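PDB 3UAM: chitin binding domain from Burkholderia pseudomallei, which probably binds chitin or a related polysaccharide and may cleave its chains oxidatively, as lytic polysaccharide monooxygenases of family AA10 do. Local coordinates for residues T126-Y131 with V197-D202; T134-D139 with P186-Y191; V193-W198 with A206-I211. One frame throughout, in Å; residues are numbered along the deposited sequence.

In the fold
Strand 190-200 takes part in all three contacts. Interactions 1 and 3 are its two antiparallel seams, with strand 126-133 on one side and strand 205-215 on the other; their centres lie about 10 Å apart, and both use Val197 and Trp198. Interaction 3, near the middle of the chain, is almost wholly apolar beyond its backbone ladder. Interaction 1 is also buried, yet it adds a salt bridge, a water and paired indoles. Interaction 2, on the far side of the chain's centre from interaction 1, joins a loop to the start of strand 190-200 and the residues before it, nearer the surface, where an arginine and an indole N-H bind backbone carbonyls.

Interaction 1: T126-Y131 with V197-D202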
loop_
_atom_site.group_PDB
_atom_site.type_symbol
_atom_site.label_atom_id
_atom_site.label_comp_id
_atom_site.label_asym_id
_atom_site.label_seq_id
_atom_site.Cartn_x
_atom_site.Cartn_y
_atom_site.Cartn_z
ATOM N N THR A 126 10.057 5.912 -8.473
ATOM C CA THR A 126 9.300 5.989 -7.216
ATOM C C THR A 126 9.460 7.329 -6.494
ATOM O O THR A 126 10.574 7.760 -6.253
ATOM C CB THR A 126 9.781 4.906 -6.266
ATOM O OG1 THR A 126 9.618 3.629 -6.884
ATOM C CG2 THR A 126 9.017 4.959 -4.926
ATOM N N ARG A 127 8.353 7.965 -6.119
ATOM C CA ARG A 127 8.432 9.163 -5.283
ATOM C C ARG A 127 8.538 8.813 -3.811
ATOM O O ARG A 127 9.343 9.382 -3.107
ATOM C CB ARG A 127 7.251 10.114 -5.520
ATOM C CG ARG A 127 7.355 11.418 -4.743
ATOM C CD ARG A 127 8.700 12.114 -4.933
ATOM N NE ARG A 127 8.990 12.370 -6.337
ATOM C CZ ARG A 127 10.198 12.636 -6.836
ATOM N NH1 ARG A 127 11.265 12.637 -6.057
ATOM N NH2 ARG A 127 10.350 12.839 -8.142
ATOM N N ARG A 128 7.720 7.874 -3.354
ATOM C CA ARG A 128 7.704 7.491 -1.944
ATOM C C ARG A 128 7.040 6.126 -1.700
ATOM O O ARG A 128 6.369 5.568 -2.572
ATOM C CB ARG A 128 7.008 8.572 -1.108
ATOM C CG ARG A 128 5.509 8.678 -1.357
ATOM C CD ARG A 128 4.774 9.709 -0.491
ATOM N NE ARG A 128 5.248 11.080 -0.704
ATOM C CZ ARG A 128 5.029 11.790 -1.810
ATOM N NH1 ARG A 128 4.365 11.263 -2.838
ATOM N NH2 ARG A 128 5.491 13.030 -1.902
ATOM N N TRP A 129 7.274 5.605 -0.494
ATOM C CA TRP A 129 6.501 4.540 0.089
ATOM C C TRP A 129 5.974 5.090 1.382
ATOM O O TRP A 129 6.690 5.781 2.104
ATOM C CB TRP A 129 7.378 3.355 0.437
ATOM C CG TRP A 129 8.025 2.656 -0.707
ATOM C CD1 TRP A 129 7.627 1.473 -1.324
ATOM C CD2 TRP A 129 9.251 3.046 -1.384
ATOM N NE1 TRP A 129 8.516 1.113 -2.310
ATOM C CE2 TRP A 129 9.509 2.013 -2.398
ATOM C CE3 TRP A 129 10.150 4.090 -1.238
ATOM C CZ2 TRP A 129 10.614 2.065 -3.229
ATOM C CZ3 TRP A 129 11.263 4.134 -2.086
ATOM C CH2 TRP A 129 11.479 3.134 -3.066
ATOM N N THR A 130 4.722 4.784 1.681
ATOM C CA THR A 130 4.047 5.292 2.856
ATOM C C THR A 130 3.374 4.110 3.558
ATOM O O THR A 130 2.895 3.178 2.881
ATOM C CB THR A 130 2.959 6.311 2.485
ATOM O OG1 THR A 130 3.557 7.467 1.871
ATOM C CG2 THR A 130 2.281 6.778 3.746
ATOM N N TYR A 131 3.381 4.138 4.889
ATOM C CA TYR A 131 2.752 3.112 5.697
ATOM C C TYR A 131 1.730 3.762 6.624
ATOM O O TYR A 131 2.063 4.613 7.410
ATOM C CB TYR A 131 3.793 2.323 6.472
ATOM C CG TYR A 131 4.785 1.655 5.545
ATOM C CD1 TYR A 131 4.521 0.393 5.032
ATOM C CD2 TYR A 131 5.956 2.294 5.154
ATOM C CE1 TYR A 131 5.400 -0.229 4.174
ATOM C CE2 TYR A 131 6.848 1.667 4.300
ATOM C CZ TYR A 131 6.554 0.400 3.804
ATOM O OH TYR A 131 7.389 -0.267 2.929
ATOM N N VAL A 197 1.776 1.580 0.780
ATOM C CA VAL A 197 1.476 2.226 -0.499
ATOM C C VAL A 197 2.749 2.704 -1.202
ATOM O O VAL A 197 3.552 3.433 -0.613
ATOM C CB VAL A 197 0.531 3.434 -0.325
ATOM C CG1 VAL A 197 0.087 3.995 -1.685
ATOM C CG2 VAL A 197 -0.681 3.049 0.528
ATOM N N TRP A 198 2.888 2.333 -2.469
ATOM C CA TRP A 198 4.040 2.657 -3.305
ATOM C C TRP A 198 3.651 3.644 -4.384
ATOM O O TRP A 198 2.941 3.269 -5.296
ATOM C CB TRP A 198 4.539 1.360 -3.913
ATOM C CG TRP A 198 5.637 1.491 -4.944
ATOM C CD1 TRP A 198 6.733 2.329 -4.918
ATOM C CD2 TRP A 198 5.781 0.719 -6.165
ATOM N NE1 TRP A 198 7.516 2.146 -6.017
ATOM C CE2 TRP A 198 7.012 1.179 -6.797
ATOM C CE3 TRP A 198 5.077 -0.319 -6.747
ATOM C CZ2 TRP A 198 7.448 0.674 -7.989
ATOM C CZ3 TRP A 198 5.539 -0.831 -7.951
ATOM C CH2 TRP A 198 6.708 -0.341 -8.554
ATOM N N ASP A 199 4.125 4.898 -4.285
ATOM C CA ASP A 199 3.745 6.013 -5.189
ATOM C C ASP A 199 4.714 6.125 -6.371
ATOM O O ASP A 199 5.946 6.258 -6.185
ATOM C CB ASP A 199 3.815 7.379 -4.498
ATOM C CG ASP A 199 2.669 7.665 -3.549
ATOM O OD1 ASP A 199 1.833 6.775 -3.250
ATOM O OD2 ASP A 199 2.628 8.834 -3.096
ATOM N N VAL A 200 4.155 6.145 -7.572
ATOM C CA VAL A 200 4.920 6.232 -8.796
ATOM C C VAL A 200 5.033 7.702 -9.216
ATOM O O VAL A 200 4.016 8.415 -9.336
ATOM C CB VAL A 200 4.258 5.410 -9.920
ATOM C CG1 VAL A 200 5.029 5.545 -11.238
ATOM C CG2 VAL A 200 4.128 3.948 -9.498
ATOM N N ALA A 201 6.262 8.142 -9.454
ATOM C CA ALA A 201 6.549 9.540 -9.727
ATOM C C ALA A 201 5.980 10.029 -11.049
ATOM O O ALA A 201 5.410 11.133 -11.116
ATOM C CB ALA A 201 8.052 9.787 -9.702
ATOM N N ASP A 202 6.142 9.224 -12.088
ATOM C CA ASP A 202 5.786 9.633 -13.448
ATOM C C ASP A 202 4.533 8.944 -14.009
ATOM O O ASP A 202 4.337 8.864 -15.230
ATOM C CB ASP A 202 6.986 9.428 -14.364
ATOM C CG ASP A 202 7.371 7.983 -14.528
ATOM O OD1 ASP A 202 6.897 7.129 -13.745
ATOM O OD2 ASP A 202 8.200 7.712 -15.422
HETATM O O HOH W 1 3.102 6.055 -0.946
#
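Thr126 and Trp198 meet where two antiparallel strands of the β-sandwich core begin their pairing. The indole N-H of Trp198 gives a nearly straight bond, in the plane of its ring, to Thr126 OG1 (NE1 to OG1 2.7 Å, 167° at the hydrogen). Thr126 OG1 sits beside its own backbone N and has a second partner in the carbonyl of His124. The chain turns a corner at Arg127; its N binds Asp199 O at 3.0 Å, while the guanidinium goes to Asp69. Arg128 then bends at chi3 (62°), which brings NH1 edge-on to Asp199. Its NH1 makes a salt bridge to Asp199 OD2 at 3.0 Å, meeting the anti lone pair, with the guanidinium and carboxylate planes strongly turned against each other. Asp63 and Asp65 also form salt bridges with this arginine, so carboxylates gather round its guanidinium. On the other face of the sheet Trp129 lies beside Trp198 with the planes nearly parallel (14°) but the rings offset so far that they barely overlap; Trp198 CD1 stands over one face of the Trp129 ring, 3.4 Å from Trp129 NE1. That N-H is bound by Tyr120 OH. Thr130 and Val197 close the ladder with two reciprocal backbone bonds. A water beside them donates to Val197 O at 2.7 Å and, weakly, to Asp199 OD1, and its hydrogen bond to Thr130 OG1 measures 3.2 Å.

Interaction 2: T134-D139 with P186-Y191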
loop_
_atom_site.group_PDB
_atom_site.type_symbol
_atom_site.label_atom_id
_atom_site.label_comp_id
_atom_site.label_asym_id
_atom_site.label_seq_id
_atom_site.Cartn_x
_atom_site.Cartn_y
_atom_site.Cartn_z
ATOM N N THR A 134 -4.298 1.652 11.120
ATOM C CA THR A 134 -5.639 1.833 11.620
ATOM C C THR A 134 -5.582 2.418 13.022
ATOM O O THR A 134 -4.642 2.193 13.787
ATOM C CB THR A 134 -6.449 0.514 11.613
ATOM O OG1 THR A 134 -5.650 -0.564 12.146
ATOM C CG2 THR A 134 -6.896 0.147 10.202
ATOM N N LYS A 135 -6.601 3.188 13.348
ATOM C CA LYS A 135 -6.720 3.802 14.654
ATOM C C LYS A 135 -7.092 2.757 15.700
ATOM O O LYS A 135 -7.761 1.753 15.383
ATOM C CB LYS A 135 -7.830 4.853 14.650
ATOM C CG LYS A 135 -7.709 5.965 13.621
ATOM C CD LYS A 135 -8.900 6.906 13.775
ATOM C CE LYS A 135 -8.852 8.034 12.743
ATOM N NZ LYS A 135 -10.175 8.709 12.629
ATOM N N PRO A 136 -6.689 2.997 16.965
ATOM C CA PRO A 136 -7.234 2.214 18.047
ATOM C C PRO A 136 -8.735 2.403 17.994
ATOM O O PRO A 136 -9.197 3.519 17.802
ATOM C CB PRO A 136 -6.674 2.880 19.316
ATOM C CG PRO A 136 -5.591 3.780 18.876
ATOM C CD PRO A 136 -5.780 4.064 17.425
ATOM N N GLY A 137 -9.503 1.358 18.136
ATOM C CA GLY A 137 -10.950 1.562 18.147
ATOM C C GLY A 137 -11.599 1.679 16.772
ATOM O O GLY A 137 -12.769 2.018 16.692
ATOM N N TRP A 138 -10.885 1.378 15.693
ATOM C CA TRP A 138 -11.553 1.316 14.382
ATOM C C TRP A 138 -12.538 0.172 14.337
ATOM O O TRP A 138 -12.349 -0.829 15.008
ATOM C CB TRP A 138 -10.571 1.232 13.225
ATOM C CG TRP A 138 -9.941 -0.108 13.045
ATOM C CD1 TRP A 138 -9.027 -0.738 13.882
ATOM C CD2 TRP A 138 -10.142 -1.037 11.920
ATOM N NE1 TRP A 138 -8.652 -1.956 13.368
ATOM C CE2 TRP A 138 -9.290 -2.194 12.187
ATOM C CE3 TRP A 138 -10.921 -1.027 10.766
ATOM C CZ2 TRP A 138 -9.230 -3.275 11.319
ATOM C CZ3 TRP A 138 -10.853 -2.124 9.904
ATOM C CH2 TRP A 138 -10.029 -3.221 10.175
ATOM N N ASP A 139 -13.612 0.350 13.565
ATOM C CA ASP A 139 -14.657 -0.677 13.399
ATOM C C ASP A 139 -14.078 -1.821 12.572
ATOM O O ASP A 139 -14.143 -1.823 11.349
ATOM C CB ASP A 139 -15.885 -0.066 12.696
ATOM C CG ASP A 139 -17.008 -1.073 12.446
ATOM O OD1 ASP A 139 -16.995 -2.219 12.971
ATOM O OD2 ASP A 139 -17.923 -0.689 11.691
ATOM N N PRO A 186 3.321 0.761 16.372
ATOM C CA PRO A 186 2.852 1.523 17.534
ATOM C C PRO A 186 2.116 0.627 18.541
ATOM O O PRO A 186 2.076 -0.586 18.378
ATOM C CB PRO A 186 1.906 2.541 16.909
ATOM C CG PRO A 186 1.344 1.827 15.726
ATOM C CD PRO A 186 2.400 0.883 15.234
ATOM N N THR A 187 1.546 1.244 19.566
ATOM C CA THR A 187 0.785 0.559 20.609
ATOM C C THR A 187 -0.653 0.265 20.158
ATOM O O THR A 187 -1.407 1.186 19.858
ATOM C CB THR A 187 0.748 1.440 21.868
ATOM O OG1 THR A 187 2.098 1.670 22.298
ATOM C CG2 THR A 187 -0.082 0.792 23.019
ATOM N N ARG A 188 -1.009 -1.014 20.091
ATOM C CA ARG A 188 -2.344 -1.458 19.654
ATOM C C ARG A 188 -2.680 -2.805 20.312
ATOM O O ARG A 188 -1.793 -3.515 20.797
ATOM C CB ARG A 188 -2.398 -1.660 18.130
ATOM C CG ARG A 188 -2.222 -0.436 17.226
ATOM C CD ARG A 188 -3.368 0.539 17.352
ATOM N NE ARG A 188 -3.298 1.624 16.385
ATOM C CZ ARG A 188 -2.534 2.714 16.491
ATOM N NH1 ARG A 188 -1.723 2.880 17.522
ATOM N NH2 ARG A 188 -2.566 3.647 15.545
ATOM N N THR A 189 -3.967 -3.135 20.339
ATOM C CA THR A 189 -4.441 -4.482 20.650
ATOM C C THR A 189 -5.447 -4.936 19.582
ATOM O O THR A 189 -6.152 -4.121 18.993
ATOM C CB THR A 189 -5.154 -4.511 22.007
ATOM O OG1 THR A 189 -4.429 -3.678 22.911
ATOM C CG2 THR A 189 -5.220 -5.926 22.565
ATOM N N GLY A 190 -5.510 -6.244 19.338
ATOM C CA GLY A 190 -6.514 -6.798 18.430
ATOM C C GLY A 190 -6.171 -6.569 16.967
ATOM O O GLY A 190 -5.037 -6.285 16.623
ATOM N N TYR A 191 -7.182 -6.694 16.113
ATOM C CA TYR A 191 -6.998 -6.645 14.656
ATOM C C TYR A 191 -6.797 -5.201 14.171
ATOM O O TYR A 191 -7.564 -4.276 14.529
ATOM C CB TYR A 191 -8.196 -7.302 13.956
ATOM C CG TYR A 191 -8.251 -7.189 12.442
ATOM C CD1 TYR A 191 -7.114 -7.327 11.651
ATOM C CD2 TYR A 191 -9.460 -7.001 11.811
ATOM C CE1 TYR A 191 -7.191 -7.228 10.274
ATOM C CE2 TYR A 191 -9.556 -6.916 10.442
ATOM C CZ TYR A 191 -8.424 -7.027 9.670
ATOM O OH TYR A 191 -8.567 -6.931 8.301
#
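Arg188 reaches across to the loop of Thr134 and Pro136 and makes two of the three hydrogen bonds of this contact. From CB, its chain sets out with CG beside the backbone N and then bends at chi2 (-67°), which swings CD to 4.1 Å from Thr134 O. Beyond CD, the guanidinium grips that one carbonyl oxygen side-on. Its NE lies 3.0 Å from Thr134 O and NH2 lies 3.1 Å from the same atom; the acceptor sits in the guanidinium plane, a geometry that fixes the rotation of the group. NH1, at the tip, turns back to Thr187 O of its own segment at 2.9 Å. The two faces are covered by prolines: Pro136 CD lies 3.5 Å above one and Pro186 CG covers the opposite one. Pro136 is the second residue of a type II β turn from Lys135 to Trp138, with Gly137 at its third position, and this turn carries Trp138 to Tyr191. There the indole NE1 donates to Tyr191 O at 2.8 Å, while CH2 comes within 3.7 Å of Tyr191 CE2, the two rings meeting obliquely with planes 59° apart. The contact thus ties the loop that follows strand 126-133 to the entry of its antiparallel neighbour, strand 190-200, whose Gly190 is backbone-bonded to Phe215 of strand 205-215.

Interaction 3: V193-W198 with A206-I211; sequences VLLAVW and AFYQVI
Trp198 and Phe207 lie side by side, pointing the same way from adjacent strands, and their rings meet at an oblique 38°. The six-membered part of the indole does the touching: CE3 comes 3.4 Å from Phe207 CD1, and CZ3 stands over one face of the phenyl ring, toward its rim. The same face of the sheet carries Leu194 and Ile211, likewise side by side, with Leu194 CD2 at 4.0 Å from Ile211 CD1. Between these bulky pairs the small Ala196 is set opposite Gln209, whose side chain leads away from the hairpin to bind Ser29 OG and Val24 N through OE1. This face packs on strands 113-121 and 21-26 of the second sheet.

The opposite face is ordered differently. Val197 holds CG1 anti to its backbone N (chi1 -173°), and this methyl serves two neighbours: it lies over the face of the Tyr208 ring in a CH-pi contact, 4.2 Å from the centroid and 15° off the normal, and it also touches Ala206 CB at 3.6 Å. Leu195 CD1 approaches the same ring at its edge, but presses harder on Val210 CG2, 3.5 Å away, closer than usual for two methyl groups. Val193 CG1 extends this apolar row to Val210 CG1 at 3.7 Å. The Tyr208 hydroxyl is hydrogen-bonded to the carbonyl of Gly51.

Three hydrogen-bonded pairs, Leu194 with Ile211, Ala196 with Gln209 and Trp198 with Phe207, keep the strands in register through six backbone bonds. The result is an antiparallel β hairpin with both faces buried, as expected for the immunoglobulin-like β sandwich that forms the core of AA10 lytic polysaccharide monooxygenases.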
loop_
_atom_site.group_PDB
_atom_site.type_symbol
_atom_site.label_atom_id
_atom_site.label_comp_id
_atom_site.label_asym_id
_atom_site.label_seq_id
_atom_site.Cartn_x
_atom_site.Cartn_y
_atom_site.Cartn_z
ATOM N N VAL A 193 -5.014 -2.948 10.571
ATOM C CA VAL A 193 -4.523 -3.001 9.204
ATOM C C VAL A 193 -3.373 -2.031 9.005
ATOM O O VAL A 193 -3.453 -0.883 9.396
ATOM C CB VAL A 193 -5.660 -2.767 8.204
ATOM C CG1 VAL A 193 -5.111 -2.552 6.793
ATOM C CG2 VAL A 193 -6.637 -3.936 8.293
ATOM N N LEU A 194 -2.283 -2.533 8.420
ATOM C CA LEU A 194 -1.172 -1.727 7.956
ATOM C C LEU A 194 -1.286 -1.634 6.452
ATOM O O LEU A 194 -1.181 -2.657 5.746
ATOM C CB LEU A 194 0.150 -2.383 8.342
ATOM C CG LEU A 194 1.457 -1.639 7.985
ATOM C CD1 LEU A 194 1.597 -0.361 8.764
ATOM C CD2 LEU A 194 2.662 -2.543 8.240
ATOM N N LEU A 195 -1.553 -0.436 5.952
ATOM C CA LEU A 195 -1.672 -0.213 4.530
ATOM C C LEU A 195 -0.338 0.305 4.014
ATOM O O LEU A 195 0.121 1.386 4.404
ATOM C CB LEU A 195 -2.778 0.796 4.235
ATOM C CG LEU A 195 -2.887 1.274 2.781
ATOM C CD1 LEU A 195 -3.230 0.083 1.893
ATOM C CD2 LEU A 195 -3.913 2.398 2.685
ATOM N N ALA A 196 0.284 -0.477 3.145
ATOM C CA ALA A 196 1.561 -0.098 2.545
ATOM C C ALA A 196 1.273 0.383 1.129
ATOM O O ALA A 196 0.600 -0.348 0.360
ATOM C CB ALA A 196 2.507 -1.299 2.541
ATOM N N VAL A 197 1.776 1.580 0.780
ATOM C CA VAL A 197 1.476 2.226 -0.499
ATOM C C VAL A 197 2.749 2.704 -1.202
ATOM O O VAL A 197 3.552 3.433 -0.613
ATOM C CB VAL A 197 0.531 3.434 -0.325
ATOM C CG1 VAL A 197 0.087 3.995 -1.685
ATOM C CG2 VAL A 197 -0.681 3.049 0.528
ATOM N N TRP A 198 2.888 2.333 -2.469
ATOM C CA TRP A 198 4.040 2.657 -3.305
ATOM C C TRP A 198 3.651 3.644 -4.384
ATOM O O TRP A 198 2.941 3.269 -5.296
ATOM C CB TRP A 198 4.539 1.360 -3.913
ATOM C CG TRP A 198 5.637 1.491 -4.944
ATOM C CD1 TRP A 198 6.733 2.329 -4.918
ATOM C CD2 TRP A 198 5.781 0.719 -6.165
ATOM N NE1 TRP A 198 7.516 2.146 -6.017
ATOM C CE2 TRP A 198 7.012 1.179 -6.797
ATOM C CE3 TRP A 198 5.077 -0.319 -6.747
ATOM C CZ2 TRP A 198 7.448 0.674 -7.989
ATOM C CZ3 TRP A 198 5.539 -0.831 -7.951
ATOM C CH2 TRP A 198 6.708 -0.341 -8.554
ATOM N N ALA A 206 -0.503 4.640 -7.664
ATOM C CA ALA A 206 0.212 3.986 -6.579
ATOM C C ALA A 206 -0.253 2.535 -6.483
ATOM O O ALA A 206 -1.335 2.192 -6.943
ATOM C CB ALA A 206 -0.057 4.687 -5.261
ATOM N N PHE A 207 0.583 1.696 -5.888
ATOM C CA PHE A 207 0.224 0.314 -5.624
ATOM C C PHE A 207 -0.120 0.182 -4.138
ATOM O O PHE A 207 0.603 0.668 -3.269
ATOM C CB PHE A 207 1.365 -0.626 -6.011
ATOM C CG PHE A 207 1.637 -0.664 -7.505
ATOM C CD1 PHE A 207 2.096 0.453 -8.174
ATOM C CD2 PHE A 207 1.389 -1.825 -8.250
ATOM C CE1 PHE A 207 2.306 0.431 -9.560
ATOM C CE2 PHE A 207 1.612 -1.856 -9.612
ATOM C CZ PHE A 207 2.068 -0.724 -10.275
ATOM N N TYR A 208 -1.223 -0.506 -3.875
ATOM C CA TYR A 208 -1.833 -0.602 -2.553
ATOM C C TYR A 208 -1.719 -2.024 -2.012
ATOM O O TYR A 208 -2.251 -2.961 -2.597
ATOM C CB TYR A 208 -3.307 -0.171 -2.657
ATOM C CG TYR A 208 -3.467 1.309 -2.835
ATOM C CD1 TYR A 208 -3.372 1.896 -4.092
ATOM C CD2 TYR A 208 -3.754 2.132 -1.754
ATOM C CE1 TYR A 208 -3.516 3.272 -4.256
ATOM C CE2 TYR A 208 -3.897 3.502 -1.905
ATOM C CZ TYR A 208 -3.767 4.074 -3.146
ATOM O OH TYR A 208 -3.938 5.446 -3.304
ATOM N N GLN A 209 -1.055 -2.154 -0.860
ATOM C CA GLN A 209 -0.811 -3.443 -0.222
ATOM C C GLN A 209 -1.200 -3.416 1.256
ATOM O O GLN A 209 -0.425 -3.023 2.140
ATOM C CB GLN A 209 0.641 -3.875 -0.393
ATOM C CG GLN A 209 0.996 -4.180 -1.842
ATOM C CD GLN A 209 0.630 -5.586 -2.250
ATOM O OE1 GLN A 209 1.019 -6.547 -1.594
ATOM N NE2 GLN A 209 -0.106 -5.716 -3.362
ATOM N N VAL A 210 -2.426 -3.860 1.487
ATOM C CA VAL A 210 -2.952 -4.086 2.822
ATOM C C VAL A 210 -2.321 -5.318 3.478
ATOM O O VAL A 210 -2.147 -6.347 2.850
ATOM C CB VAL A 210 -4.504 -4.181 2.762
ATOM C CG1 VAL A 210 -5.074 -4.884 3.975
ATOM C CG2 VAL A 210 -5.073 -2.777 2.655
ATOM N N ILE A 211 -1.939 -5.161 4.748
ATOM C CA ILE A 211 -1.317 -6.202 5.546
ATOM C C ILE A 211 -2.117 -6.302 6.824
ATOM O O ILE A 211 -2.349 -5.280 7.506
ATOM C CB ILE A 211 0.136 -5.860 5.949
ATOM C CG1 ILE A 211 0.971 -5.556 4.713
ATOM C CG2 ILE A 211 0.748 -7.021 6.720
ATOM C CD1 ILE A 211 2.278 -4.855 5.007
#